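Local coordinates for predicted metal-dependent hydrolase of the TIM-barrel fold (Lactobacillus casei, PDB 2QPX), which is of unproven function but binds two zinc ions in a TIM-barrel scaffold and is probably a metal-dependent hydrolase of the amidohydrolase superfamily, at residues Pro28-Arg33 and Ser320-Met325; Val37-Asp42 and Ala48-Arg53; Ala145-Ala150 and Ala188-Trp193. All blocks are in the same frame, centred on the assembly; numbering follows the deposited sequence. Where two conformers were deposited one is given.

Interaction 1: residues Pro28-Arg33 and Ser320-Met325; sequences PNRDDR and STYPEM
Arg30 and Glu324 form a buried salt bridge between two helix starts of a TIM-barrel protein: the first turn of helix 30-37, which follows the first zinc-binding strand, and the start of helix 323-342, which follows the zinc ligand Asp318. The terminal NH2 of Arg30 donates to OE2 of Glu324 over 2.8 Å. OE2 lies in the guanidinium plane, at its edge, although the two flat groups are turned 36° against each other. A water fills the other half of the pairing: it accepts from Arg30 NE at 2.9 Å and donates to Glu324 OE1 at 2.8 Å. The arginine reaches this far because CG lies anti to the backbone N (chi1 174°) and the chain runs out extended to NE.

Beside the ion pair, Tyr322 pushes its phenol against the helix. Its OH comes within 3.4 Å of Arg30 CA, and CG of the same arginine lies 3.9 Å from CZ. Arginine suits this place because its long aliphatic part can pack on the tyrosine while its guanidinium reaches several acceptors. Arg33 CB approaches Tyr322 CE2 at 3.7 Å, oblique to the ring.

Further out, the hydroxyl of Tyr85 is hydrogen-bonded to Glu324 OE2, and the carbonyls of Pro73 and Ala75 take Arg30 NH1, so buried charge is well supplied with partners. The guanidinium of Arg33 turns instead to Asp108 and the carbonyl of Asp107, yet a second water lies in its plane, 3.1 Å from NH2 and 2.7 Å from Thr321 OG1.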
ATOM      1  N   PRO A  28     -35.881 -11.055 -15.741  1.00 23.28           N
ATOM      2  CA  PRO A  28     -36.251  -9.876 -16.529  1.00 26.67           C
ATOM      3  C   PRO A  28     -35.414  -8.596 -16.403  1.00 27.78           C
ATOM      4  O   PRO A  28     -35.231  -7.886 -17.415  1.00 31.14           O
ATOM      5  CB  PRO A  28     -37.711  -9.614 -16.081  1.00 28.96           C
ATOM      6  CG  PRO A  28     -37.775 -10.163 -14.701  1.00 31.24           C
ATOM      7  CD  PRO A  28     -36.936 -11.421 -14.777  1.00 26.38           C
ATOM      8  N   ASN A  29     -34.886  -8.316 -15.220  1.00 25.61           N
ATOM      9  CA  ASN A  29     -34.218  -7.010 -14.968  1.00 23.60           C
ATOM     10  C   ASN A  29     -32.702  -7.156 -15.168  1.00 20.20           C
ATOM     11  O   ASN A  29     -31.907  -6.894 -14.273  1.00 21.23           O
ATOM     12  CB  ASN A  29     -34.555  -6.502 -13.553  1.00 24.18           C
ATOM     13  CG  ASN A  29     -34.258  -7.527 -12.443  1.00 27.95           C
ATOM     14  OD1 ASN A  29     -34.162  -8.748 -12.694  1.00 31.30           O
ATOM     15  ND2 ASN A  29     -34.117  -7.033 -11.199  1.00 30.07           N
ATOM     16  N   ARG A  30     -32.310  -7.560 -16.365  1.00 19.43           N
ATOM     17  CA  ARG A  30     -30.926  -7.905 -16.672  1.00 19.37           C
ATOM     18  C   ARG A  30     -29.947  -6.723 -16.445  1.00 19.58           C
ATOM     19  O   ARG A  30     -28.874  -6.892 -15.851  1.00 19.37           O
ATOM     20  CB  ARG A  30     -30.835  -8.438 -18.095  1.00 20.27           C
ATOM     21  CG  ARG A  30     -29.462  -8.701 -18.572  1.00 18.81           C
ATOM     22  CD  ARG A  30     -29.487  -9.660 -19.808  1.00 20.42           C
ATOM     23  NE  ARG A  30     -28.166  -9.689 -20.398  1.00 17.74           N
ATOM     24  CZ  ARG A  30     -27.848  -9.323 -21.614  1.00 18.24           C
ATOM     25  NH1 ARG A  30     -28.781  -9.106 -22.515  1.00 20.15           N
ATOM     26  NH2 ARG A  30     -26.588  -9.288 -21.953  1.00 17.82           N
ATOM     27  N   ASP A  31     -30.293  -5.524 -16.911  1.00 19.50           N
ATOM     28  CA  ASP A  31     -29.434  -4.333 -16.696  1.00 19.95           C
ATOM     29  C   ASP A  31     -29.171  -4.122 -15.192  1.00 19.45           C
ATOM     30  O   ASP A  31     -28.026  -3.982 -14.757  1.00 19.42           O
ATOM     31  CB  ASP A  31     -30.114  -3.103 -17.292  1.00 20.53           C
ATOM     32  CG  ASP A  31     -29.239  -1.878 -17.363  1.00 25.36           C
ATOM     33  OD1 ASP A  31     -28.094  -1.881 -16.964  1.00 26.01           O
ATOM     34  OD2 ASP A  31     -29.686  -0.870 -17.953  1.00 34.81           O
ATOM     35  N   ASP A  32     -30.219  -4.135 -14.388  1.00 18.68           N
ATOM     36  CA  ASP A  32     -30.057  -3.935 -12.950  1.00 19.73           C
ATOM     37  C   ASP A  32     -29.261  -5.080 -12.307  1.00 18.10           C
ATOM     38  O   ASP A  32     -28.443  -4.839 -11.404  1.00 18.33           O
ATOM     39  CB  ASP A  32     -31.406  -3.761 -12.261  1.00 21.73           C
ATOM     40  CG  ASP A  32     -32.050  -2.404 -12.526  1.00 23.72           C
ATOM     41  OD1 ASP A  32     -31.446  -1.494 -13.145  1.00 26.56           O
ATOM     42  OD2 ASP A  32     -33.198  -2.275 -12.070  1.00 30.41           O
ATOM     43  N   ARG A  33     -29.482  -6.308 -12.750  1.00 18.67           N
ATOM     44  CA  ARG A  33     -28.714  -7.445 -12.221  1.00 17.14           C
ATOM     45  C   ARG A  33     -27.235  -7.347 -12.577  1.00 16.68           C
ATOM     46  O   ARG A  33     -26.365  -7.726 -11.782  1.00 17.54           O
ATOM     47  CB  ARG A  33     -29.297  -8.814 -12.644  1.00 19.52           C
ATOM     48  CG  ARG A  33     -30.670  -9.132 -12.028  1.00 20.61           C
ATOM     49  CD  ARG A  33     -30.651  -9.359 -10.506  1.00 21.97           C
ATOM     50  NE  ARG A  33     -29.840 -10.507 -10.049  1.00 22.63           N
ATOM     51  CZ  ARG A  33     -30.281 -11.748  -9.865  1.00 23.62           C
ATOM     52  NH1 ARG A  33     -31.541 -12.076 -10.091  1.00 24.41           N
ATOM     53  NH2 ARG A  33     -29.462 -12.663  -9.404  1.00 22.32           N
ATOM     54  N   SER A 320     -19.586 -14.301 -11.124  1.00 14.05           N
ATOM     55  CA  SER A 320     -20.867 -14.972 -10.967  1.00 13.97           C
ATOM     56  C   SER A 320     -21.848 -14.371 -11.917  1.00 14.46           C
ATOM     57  O   SER A 320     -21.605 -13.323 -12.524  1.00 15.64           O
ATOM     58  CB  SER A 320     -21.461 -14.853  -9.550  1.00 15.52           C
ATOM     59  OG  SER A 320     -22.058 -13.610  -9.285  1.00 16.12           O
ATOM     60  N   THR A 321     -23.001 -15.032 -11.966  1.00 14.73           N
ATOM     61  CA  THR A 321     -24.269 -14.469 -12.433  1.00 13.53           C
ATOM     62  C   THR A 321     -24.412 -14.388 -13.956  1.00 14.39           C
ATOM     63  O   THR A 321     -25.301 -15.013 -14.520  1.00 15.63           O
ATOM     64  CB  THR A 321     -24.541 -13.091 -11.726  1.00 13.51           C
ATOM     65  OG1 THR A 321     -24.582 -13.281 -10.314  1.00 15.41           O
ATOM     66  CG2 THR A 321     -25.877 -12.450 -12.204  1.00 14.88           C
ATOM     67  N   TYR A 322     -23.541 -13.636 -14.613  1.00 14.54           N
ATOM     68  CA  TYR A 322     -23.597 -13.412 -16.029  1.00 13.95           C
ATOM     69  C   TYR A 322     -22.258 -13.513 -16.703  1.00 15.50           C
ATOM     70  O   TYR A 322     -21.232 -13.188 -16.118  1.00 16.65           O
ATOM     71  CB  TYR A 322     -24.189 -12.025 -16.285  1.00 14.92           C
ATOM     72  CG  TYR A 322     -25.690 -11.830 -16.108  1.00 15.71           C
ATOM     73  CD1 TYR A 322     -26.610 -12.781 -16.538  1.00 15.93           C
ATOM     74  CD2 TYR A 322     -26.191 -10.658 -15.571  1.00 15.09           C
ATOM     75  CE1 TYR A 322     -27.980 -12.536 -16.462  1.00 16.32           C
ATOM     76  CE2 TYR A 322     -27.541 -10.400 -15.504  1.00 16.29           C
ATOM     77  CZ  TYR A 322     -28.443 -11.350 -15.940  1.00 15.03           C
ATOM     78  OH  TYR A 322     -29.768 -11.040 -15.855  1.00 17.75           O
ATOM     79  N   PRO A 323     -22.248 -13.909 -17.986  1.00 14.68           N
ATOM     80  CA  PRO A 323     -20.976 -14.104 -18.683  1.00 14.71           C
ATOM     81  C   PRO A 323     -20.155 -12.850 -18.877  1.00 15.10           C
ATOM     82  O   PRO A 323     -18.937 -12.947 -19.017  1.00 15.06           O
ATOM     83  CB  PRO A 323     -21.380 -14.747 -20.008  1.00 15.39           C
ATOM     84  CG  PRO A 323     -22.815 -14.272 -20.228  1.00 15.95           C
ATOM     85  CD  PRO A 323     -23.406 -14.294 -18.830  1.00 15.65           C
ATOM     86  N   GLU A 324     -20.792 -11.685 -18.858  1.00 15.43           N
ATOM     87  CA  GLU A 324     -20.019 -10.428 -18.935  1.00 16.63           C
ATOM     88  C   GLU A 324     -18.976 -10.303 -17.834  1.00 17.15           C
ATOM     89  O   GLU A 324     -17.916  -9.712 -18.059  1.00 16.74           O
ATOM     90  CB  GLU A 324     -20.922  -9.197 -18.864  1.00 17.73           C
ATOM     91  CG  GLU A 324     -21.838  -9.006 -20.045  1.00 17.27           C
ATOM     92  CD  GLU A 324     -23.186  -9.735 -19.963  1.00 18.73           C
ATOM     93  OE1 GLU A 324     -23.359 -10.685 -19.186  1.00 18.51           O
ATOM     94  OE2 GLU A 324     -24.069  -9.397 -20.788  1.00 19.99           O
HETATM   95  N   MSE A 325     -19.290 -10.789 -16.635  1.00 14.71           N
HETATM   96  CA  MSE A 325     -18.353 -10.634 -15.547  1.00 16.04           C
HETATM   97  C   MSE A 325     -17.161 -11.553 -15.780  1.00 15.64           C
HETATM   98  O   MSE A 325     -16.029 -11.193 -15.460  1.00 15.90           O
HETATM   99  CB  MSE A 325     -19.015 -10.905 -14.202  1.00 15.28           C
HETATM  100  CG  MSE A 325     -18.121 -10.667 -12.974  1.00 15.78           C
HETATM  101 SE   MSE A 325     -19.111 -10.713 -11.334  0.80 16.44          SE
HETATM  102  CE  MSE A 325     -17.609 -10.411 -10.091  1.00 17.64           C
TER
HETATM  103  O   HOH W   1     -26.055 -11.266 -19.275  1.00 19.82           O
HETATM  104  O   HOH W   2     -26.506 -12.050  -8.808  1.00 21.46           O

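Interaction 2: residues Val37-Asp42 and Ala48-Arg53; sequences VSTEAD and ADTKNR
A single guanidinium nitrogen, NH1 of Arg53, supplies the direct polar bond of this contact, and it meets the carbonyl of Ser38 from above its plane, 38° out of it and not on a lone pair. Arg53 NH1 lies 2.8 Å from Ser38 O, but the bond is bent, with 131° at the hydrogen. The oxygen, in turn, is tilted from the guanidinium plane. A bend at chi3 (65°) turns the arginine's end back toward the 37-42 loop, where Thr39 lies over one guanidinium face with its CB 3.8 Å from Arg53 NH1.

One water ties the same corner together, accepting from Arg53 NH1 and donating to both Ser38 OG and the carbonyl of Thr50. Ser38 OG is also bonded to the carbonyl of Ala35, so this small hydroxyl links the end of the preceding helix to the water.

Thr39 and Thr50 meet through their methyl groups, CG2 to CG2 at 3.5 Å, while a second water lies 2.6 Å from Thr39 OG1 and 2.9 Å from Thr50 OG1. Threonine suits both places, offering a methyl for packing and a hydroxyl for the bridging water. Thr39 OG1 has another task: it accepts from Ala41 N at 3.1 Å, an ST turn that shapes the loop.

A second subunit adjoins the contact, with Arg53 NE donating to Leu307 O of that subunit and Thr39 packing on its Ser277. Within the chain, the loop after helix 30-37 is folded back against helix 47-50, just before helix 54-66.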
ATOM      1  N   VAL A  37     -24.308  -7.014  -9.681  1.00 16.22           N
ATOM      2  CA  VAL A  37     -23.208  -7.938  -9.542  1.00 17.17           C
ATOM      3  C   VAL A  37     -21.838  -7.289  -9.808  1.00 16.89           C
ATOM      4  O   VAL A  37     -20.801  -7.858  -9.453  1.00 17.98           O
ATOM      5  CB  VAL A  37     -23.431  -9.213 -10.406  1.00 16.71           C
ATOM      6  CG1 VAL A  37     -23.052  -8.980 -11.870  1.00 17.28           C
ATOM      7  CG2 VAL A  37     -22.635 -10.401  -9.795  1.00 18.23           C
ATOM      8  N   SER A  38     -21.840  -6.071 -10.358  1.00 16.86           N
ATOM      9  CA  SER A  38     -20.616  -5.363 -10.701  1.00 17.78           C
ATOM     10  C   SER A  38     -19.891  -4.765  -9.506  1.00 18.32           C
ATOM     11  O   SER A  38     -18.829  -4.153  -9.677  1.00 19.51           O
ATOM     12  CB  SER A  38     -20.903  -4.251 -11.716  1.00 19.17           C
ATOM     13  OG  SER A  38     -21.563  -3.152 -11.116  1.00 18.04           O
ATOM     14  N   THR A  39     -20.441  -4.964  -8.305  1.00 16.51           N
ATOM     15  CA  THR A  39     -19.903  -4.388  -7.080  1.00 16.94           C
ATOM     16  C   THR A  39     -20.174  -5.323  -5.922  1.00 18.75           C
ATOM     17  O   THR A  39     -21.059  -6.164  -6.007  1.00 20.23           O
ATOM     18  CB  THR A  39     -20.588  -3.016  -6.761  1.00 17.04           C
ATOM     19  OG1 THR A  39     -20.014  -2.430  -5.587  1.00 19.00           O
ATOM     20  CG2 THR A  39     -22.112  -3.161  -6.574  1.00 17.57           C
ATOM     21  N   GLU A  40     -19.417  -5.173  -4.845  1.00 18.52           N
ATOM     22  CA  GLU A  40     -19.695  -5.869  -3.598  1.00 20.15           C
ATOM     23  C   GLU A  40     -20.620  -5.118  -2.647  1.00 19.75           C
ATOM     24  O   GLU A  40     -20.928  -5.614  -1.561  1.00 21.53           O
ATOM     25  CB  GLU A  40     -18.372  -6.236  -2.906  1.00 22.41           C
ATOM     26  CG  GLU A  40     -17.564  -7.205  -3.771  1.00 25.78           C
ATOM     27  CD  GLU A  40     -18.379  -8.463  -4.145  1.00 35.53           C
ATOM     28  OE1 GLU A  40     -18.859  -9.128  -3.217  1.00 41.40           O
ATOM     29  OE2 GLU A  40     -18.551  -8.785  -5.344  1.00 35.12           O
ATOM     30  N   ALA A  41     -21.100  -3.946  -3.055  1.00 18.13           N
ATOM     31  CA  ALA A  41     -22.078  -3.207  -2.275  1.00 17.48           C
ATOM     32  C   ALA A  41     -23.361  -4.037  -2.147  1.00 19.89           C
ATOM     33  O   ALA A  41     -23.666  -4.867  -3.020  1.00 20.87           O
ATOM     34  CB  ALA A  41     -22.390  -1.836  -2.935  1.00 18.00           C
ATOM     35  N   ASP A  42     -24.108  -3.772  -1.079  1.00 20.99           N
ATOM     36  CA  ASP A  42     -25.348  -4.497  -0.804  1.00 22.88           C
ATOM     37  C   ASP A  42     -26.574  -3.843  -1.448  1.00 23.25           C
ATOM     38  O   ASP A  42     -26.476  -2.838  -2.136  1.00 23.51           O
ATOM     39  CB  ASP A  42     -25.511  -4.726   0.709  1.00 23.77           C
ATOM     40  CG  ASP A  42     -25.854  -3.471   1.489  1.00 28.64           C
ATOM     41  OD1 ASP A  42     -26.436  -2.525   0.951  1.00 26.85           O
ATOM     42  OD2 ASP A  42     -25.549  -3.433   2.681  1.00 33.08           O
ATOM     43  N   ALA A  48     -27.568   3.951  -8.525  1.00 19.55           N
ATOM     44  CA  ALA A  48     -27.034   5.023  -9.355  1.00 20.47           C
ATOM     45  C   ALA A  48     -25.541   5.231  -9.089  1.00 17.36           C
ATOM     46  O   ALA A  48     -24.769   5.483 -10.010  1.00 19.38           O
ATOM     47  CB  ALA A  48     -27.816   6.348  -9.141  1.00 22.05           C
ATOM     48  N   ASP A  49     -25.122   5.092  -7.829  1.00 16.93           N
ATOM     49  CA  ASP A  49     -23.693   5.204  -7.499  1.00 17.24           C
ATOM     50  C   ASP A  49     -22.890   4.024  -8.066  1.00 16.39           C
ATOM     51  O   ASP A  49     -21.814   4.195  -8.612  1.00 15.62           O
ATOM     52  CB  ASP A  49     -23.510   5.297  -5.983  1.00 17.53           C
ATOM     53  CG  ASP A  49     -24.146   6.547  -5.356  1.00 20.36           C
ATOM     54  OD1 ASP A  49     -24.602   7.462  -6.042  1.00 24.33           O
ATOM     55  OD2 ASP A  49     -24.191   6.604  -4.117  1.00 21.20           O
ATOM     56  N   THR A  50     -23.422   2.798  -7.928  1.00 15.93           N
ATOM     57  CA  THR A  50     -22.797   1.645  -8.526  1.00 16.39           C
ATOM     58  C   THR A  50     -22.610   1.839 -10.030  1.00 15.06           C
ATOM     59  O   THR A  50     -21.588   1.458 -10.587  1.00 15.89           O
ATOM     60  CB  THR A  50     -23.623   0.385  -8.217  1.00 16.13           C
ATOM     61  OG1 THR A  50     -23.557   0.157  -6.799  1.00 16.90           O
ATOM     62  CG2 THR A  50     -23.118  -0.858  -9.026  1.00 16.63           C
ATOM     63  N   LYS A  51     -23.605   2.425 -10.683  1.00 16.00           N
ATOM     64  CA  LYS A  51     -23.565   2.637 -12.143  0.50 17.05           C
ATOM     65  C   LYS A  51     -22.588   3.738 -12.562  1.00 16.84           C
ATOM     66  O   LYS A  51     -22.317   3.914 -13.743  1.00 19.36           O
ATOM     67  CB  LYS A  51     -24.974   2.902 -12.691  0.50 18.22           C
ATOM     68  CG  LYS A  51     -25.854   1.675 -12.680  0.50 17.85           C
ATOM     69  CD  LYS A  51     -27.250   1.958 -13.243  0.50 19.34           C
ATOM     70  CE  LYS A  51     -28.086   0.703 -13.308  0.50 20.93           C
ATOM     71  NZ  LYS A  51     -29.511   1.003 -13.632  0.50 25.29           N
ATOM     72  N   ASN A  52     -22.039   4.457 -11.577  1.00 16.29           N
ATOM     73  CA  ASN A  52     -21.016   5.440 -11.812  1.00 16.28           C
ATOM     74  C   ASN A  52     -19.604   4.951 -11.492  1.00 17.29           C
ATOM     75  O   ASN A  52     -18.656   5.746 -11.384  1.00 16.59           O
ATOM     76  CB  ASN A  52     -21.364   6.769 -11.090  1.00 17.02           C
ATOM     77  CG  ASN A  52     -22.370   7.599 -11.864  1.00 18.53           C
ATOM     78  OD1 ASN A  52     -23.463   7.879 -11.378  1.00 25.34           O
ATOM     79  ND2 ASN A  52     -22.010   7.979 -13.061  1.00 16.90           N
ATOM     80  N   ARG A  53     -19.441   3.647 -11.382  1.00 18.54           N
ATOM     81  CA  ARG A  53     -18.153   2.970 -11.348  1.00 17.36           C
ATOM     82  C   ARG A  53     -17.846   2.441 -12.715  1.00 17.24           C
ATOM     83  O   ARG A  53     -18.770   2.131 -13.485  1.00 19.54           O
ATOM     84  CB  ARG A  53     -18.190   1.799 -10.367  1.00 16.37           C
ATOM     85  CG  ARG A  53     -18.572   2.213  -8.946  1.00 17.14           C
ATOM     86  CD  ARG A  53     -18.740   1.034  -8.019  1.00 16.81           C
ATOM     87  NE  ARG A  53     -17.512   0.295  -7.799  1.00 16.55           N
ATOM     88  CZ  ARG A  53     -17.218  -0.913  -8.270  1.00 16.83           C
ATOM     89  NH1 ARG A  53     -18.012  -1.574  -9.090  1.00 18.18           N
ATOM     90  NH2 ARG A  53     -16.104  -1.480  -7.894  1.00 19.55           N
TER
HETATM   91  O   HOH W   3     -20.060  -0.827 -11.004  1.00 19.25           O
HETATM   92  O   HOH W   4     -20.871   0.059  -5.652  1.00 17.62           O

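Interaction 3: residues Ala145-Ala150 and Ala188-Trp193; sequences AAWWQA and AGFDTW
Phe190 presses one corner of its ring against the indole of Trp147, and this is the tight part of the contact. Its CE1 stands over one face of the indole, displaced toward the rim, 3.4 Å from CG of the tryptophan and 3.6 Å from its CB. The planes are inclined at 33°, and the centroids of the phenyl and the five-membered ring lie 4.9 Å apart, so the pair is oblique. Both residues hold CG anti to the backbone N (Trp147 chi1 167°, Phe190 chi1 177°), which sends the two rings out from their helices into the space between them.

Helices 144-156 and 183-196 meet here away from the zinc site of the TIM-barrel protein. Large aromatic side chains suit the interface because they fill it between helices whose nearest CA atoms, of Trp147 and Phe190, are 9.0 Å apart. Helices 130-138 and 204-221 add Phe137 and Leu206 around Trp147, whose NE1 donates to the carbonyl of Ala134.

Packing is looser toward Trp193, whose ring edge comes no closer than 4.3 Å, from CZ3 to CZ2 of Trp147; Trp193 NE1 is hydrogen-bonded to Lys199 O. The outward helix faces, carrying Ala145 and Ala188, are exposed.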
ATOM      1  N   ALA A 145     -19.170 -32.898  19.419  1.00 20.12           N
ATOM      2  CA  ALA A 145     -18.503 -34.127  18.990  1.00 18.64           C
ATOM      3  C   ALA A 145     -19.208 -34.798  17.806  1.00 20.28           C
ATOM      4  O   ALA A 145     -18.551 -35.248  16.851  1.00 21.09           O
ATOM      5  CB  ALA A 145     -18.398 -35.112  20.182  1.00 20.63           C
ATOM      6  N   ALA A 146     -20.530 -34.863  17.851  1.00 21.81           N
ATOM      7  CA  ALA A 146     -21.301 -35.505  16.767  1.00 22.82           C
ATOM      8  C   ALA A 146     -21.243 -34.626  15.517  1.00 21.98           C
ATOM      9  O   ALA A 146     -21.140 -35.146  14.402  1.00 22.19           O
ATOM     10  CB  ALA A 146     -22.751 -35.715  17.170  1.00 24.74           C
ATOM     11  N   TRP A 147     -21.324 -33.314  15.698  1.00 20.70           N
ATOM     12  CA  TRP A 147     -21.194 -32.380  14.569  1.00 18.06           C
ATOM     13  C   TRP A 147     -19.818 -32.525  13.897  1.00 19.57           C
ATOM     14  O   TRP A 147     -19.710 -32.672  12.667  1.00 18.06           O
ATOM     15  CB  TRP A 147     -21.372 -30.951  15.035  1.00 18.83           C
ATOM     16  CG  TRP A 147     -20.928 -29.959  13.990  1.00 18.37           C
ATOM     17  CD1 TRP A 147     -21.618 -29.582  12.878  1.00 19.10           C
ATOM     18  CD2 TRP A 147     -19.685 -29.258  13.956  1.00 16.84           C
ATOM     19  NE1 TRP A 147     -20.883 -28.690  12.128  1.00 19.53           N
ATOM     20  CE2 TRP A 147     -19.696 -28.454  12.785  1.00 18.16           C
ATOM     21  CE3 TRP A 147     -18.563 -29.212  14.799  1.00 18.23           C
ATOM     22  CZ2 TRP A 147     -18.631 -27.669  12.430  1.00 18.45           C
ATOM     23  CZ3 TRP A 147     -17.510 -28.415  14.460  1.00 18.52           C
ATOM     24  CH2 TRP A 147     -17.543 -27.652  13.262  1.00 18.52           C
ATOM     25  N   TRP A 148     -18.757 -32.500  14.702  1.00 18.80           N
ATOM     26  CA  TRP A 148     -17.400 -32.603  14.174  1.00 19.07           C
ATOM     27  C   TRP A 148     -17.176 -33.930  13.445  1.00 18.53           C
ATOM     28  O   TRP A 148     -16.557 -33.972  12.365  1.00 19.09           O
ATOM     29  CB  TRP A 148     -16.361 -32.428  15.285  1.00 18.68           C
ATOM     30  CG  TRP A 148     -14.972 -32.553  14.764  1.00 19.04           C
ATOM     31  CD1 TRP A 148     -14.091 -33.559  15.002  1.00 22.82           C
ATOM     32  CD2 TRP A 148     -14.321 -31.661  13.845  1.00 18.60           C
ATOM     33  NE1 TRP A 148     -12.926 -33.343  14.315  1.00 23.38           N
ATOM     34  CE2 TRP A 148     -13.048 -32.196  13.580  1.00 19.92           C
ATOM     35  CE3 TRP A 148     -14.703 -30.480  13.209  1.00 20.53           C
ATOM     36  CZ2 TRP A 148     -12.132 -31.552  12.740  1.00 19.97           C
ATOM     37  CZ3 TRP A 148     -13.806 -29.844  12.390  1.00 21.23           C
ATOM     38  CH2 TRP A 148     -12.545 -30.393  12.136  1.00 21.47           C
ATOM     39  N   GLN A 149     -17.674 -35.020  14.007  1.00 20.61           N
ATOM     40  CA  GLN A 149     -17.522 -36.312  13.328  1.00 21.24           C
ATOM     41  C   GLN A 149     -18.184 -36.299  11.945  1.00 20.77           C
ATOM     42  O   GLN A 149     -17.584 -36.726  10.953  1.00 21.46           O
ATOM     43  CB  GLN A 149     -18.068 -37.463  14.191  1.00 22.39           C
ATOM     44  CG  GLN A 149     -17.978 -38.802  13.497  1.00 25.00           C
ATOM     45  CD  GLN A 149     -18.497 -39.921  14.371  1.00 31.64           C
ATOM     46  OE1 GLN A 149     -19.644 -40.343  14.236  1.00 44.94           O
ATOM     47  NE2 GLN A 149     -17.672 -40.373  15.296  1.00 37.12           N
ATOM     48  N   ALA A 150     -19.407 -35.784  11.890  1.00 19.53           N
ATOM     49  CA  ALA A 150     -20.164 -35.778  10.644  1.00 19.24           C
ATOM     50  C   ALA A 150     -19.505 -34.847   9.605  1.00 19.44           C
ATOM     51  O   ALA A 150     -19.351 -35.203   8.431  1.00 20.64           O
ATOM     52  CB  ALA A 150     -21.602 -35.366  10.885  1.00 21.02           C
ATOM     53  N   ALA A 188     -17.046 -24.765  22.945  1.00 17.35           N
ATOM     54  CA  ALA A 188     -17.796 -23.646  23.546  1.00 17.66           C
ATOM     55  C   ALA A 188     -18.331 -22.736  22.411  1.00 18.16           C
ATOM     56  O   ALA A 188     -19.457 -22.240  22.481  1.00 17.92           O
ATOM     57  CB  ALA A 188     -16.945 -22.870  24.507  1.00 18.70           C
ATOM     58  N   GLY A 189     -17.520 -22.504  21.388  1.00 16.65           N
ATOM     59  CA  GLY A 189     -17.939 -21.732  20.208  1.00 16.77           C
ATOM     60  C   GLY A 189     -19.102 -22.383  19.487  1.00 16.16           C
ATOM     61  O   GLY A 189     -20.088 -21.698  19.101  1.00 17.76           O
ATOM     62  N   PHE A 190     -19.023 -23.704  19.327  1.00 15.98           N
ATOM     63  CA  PHE A 190     -20.090 -24.477  18.733  1.00 17.06           C
ATOM     64  C   PHE A 190     -21.389 -24.328  19.544  1.00 17.03           C
ATOM     65  O   PHE A 190     -22.462 -24.076  18.997  1.00 17.34           O
ATOM     66  CB  PHE A 190     -19.751 -25.952  18.604  1.00 17.53           C
ATOM     67  CG  PHE A 190     -20.888 -26.780  18.043  1.00 16.79           C
ATOM     68  CD1 PHE A 190     -21.044 -26.903  16.676  1.00 17.68           C
ATOM     69  CD2 PHE A 190     -21.870 -27.338  18.863  1.00 18.77           C
ATOM     70  CE1 PHE A 190     -22.111 -27.625  16.139  1.00 20.24           C
ATOM     71  CE2 PHE A 190     -22.932 -28.052  18.325  1.00 22.57           C
ATOM     72  CZ  PHE A 190     -23.072 -28.174  16.960  1.00 21.43           C
ATOM     73  N   ASP A 191     -21.281 -24.470  20.863  1.00 17.94           N
ATOM     74  CA  ASP A 191     -22.478 -24.372  21.703  1.00 18.74           C
ATOM     75  C   ASP A 191     -23.094 -22.989  21.588  1.00 17.88           C
ATOM     76  O   ASP A 191     -24.310 -22.880  21.501  1.00 20.45           O
ATOM     77  CB  ASP A 191     -22.139 -24.660  23.185  1.00 20.65           C
ATOM     78  CG  ASP A 191     -21.734 -26.084  23.429  1.00 21.61           C
ATOM     79  OD1 ASP A 191     -22.041 -26.961  22.593  1.00 22.30           O
ATOM     80  OD2 ASP A 191     -21.130 -26.355  24.516  1.00 25.33           O
ATOM     81  N   THR A 192     -22.286 -21.937  21.658  1.00 19.00           N
ATOM     82  CA  THR A 192     -22.773 -20.546  21.550  1.00 18.40           C
ATOM     83  C   THR A 192     -23.494 -20.349  20.202  1.00 18.93           C
ATOM     84  O   THR A 192     -24.597 -19.746  20.134  1.00 20.31           O
ATOM     85  CB  THR A 192     -21.677 -19.555  21.770  1.00 19.93           C
ATOM     86  OG1 THR A 192     -21.241 -19.686  23.119  1.00 21.79           O
ATOM     87  CG2 THR A 192     -22.117 -18.113  21.502  1.00 23.40           C
ATOM     88  N   TRP A 193     -22.881 -20.883  19.147  1.00 18.77           N
ATOM     89  CA  TRP A 193     -23.470 -20.844  17.802  1.00 18.54           C
ATOM     90  C   TRP A 193     -24.809 -21.543  17.741  1.00 18.15           C
ATOM     91  O   TRP A 193     -25.823 -20.931  17.315  1.00 21.30           O
ATOM     92  CB  TRP A 193     -22.457 -21.448  16.825  1.00 17.45           C
ATOM     93  CG  TRP A 193     -22.855 -21.555  15.398  1.00 15.92           C
ATOM     94  CD1 TRP A 193     -23.730 -20.752  14.710  1.00 17.14           C
ATOM     95  CD2 TRP A 193     -22.369 -22.518  14.462  1.00 16.23           C
ATOM     96  NE1 TRP A 193     -23.804 -21.160  13.400  1.00 19.27           N
ATOM     97  CE2 TRP A 193     -22.981 -22.237  13.213  1.00 17.54           C
ATOM     98  CE3 TRP A 193     -21.481 -23.598  14.551  1.00 16.91           C
ATOM     99  CZ2 TRP A 193     -22.710 -22.975  12.058  1.00 17.49           C
ATOM    100  CZ3 TRP A 193     -21.221 -24.350  13.398  1.00 16.16           C
ATOM    101  CH2 TRP A 193     -21.844 -24.040  12.162  1.00 18.83           C
TER

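How the interactions relate
Interactions 1 and 2 are neighbours, their centres 12 Å apart, and share helix 30-37: interaction 1 uses its start, interaction 2 the loop leaving its end. They touch where Asp32 forms a salt bridge with Lys51 and where Val37 packs on Ser320 and Thr321. Interaction 3 is remote, its centre 38 Å from either, and joins other helices. The touching residues are buried in all three, apart from Arg33, which is partly exposed. Interaction 1 combines a salt bridge and bridging waters with packing of a tyrosine, whereas a backbone carbonyl, hydroxyls and water serve interaction 2, which also adjoins a second subunit. Interaction 3, farthest from the chain's centre, relies on aromatic packing.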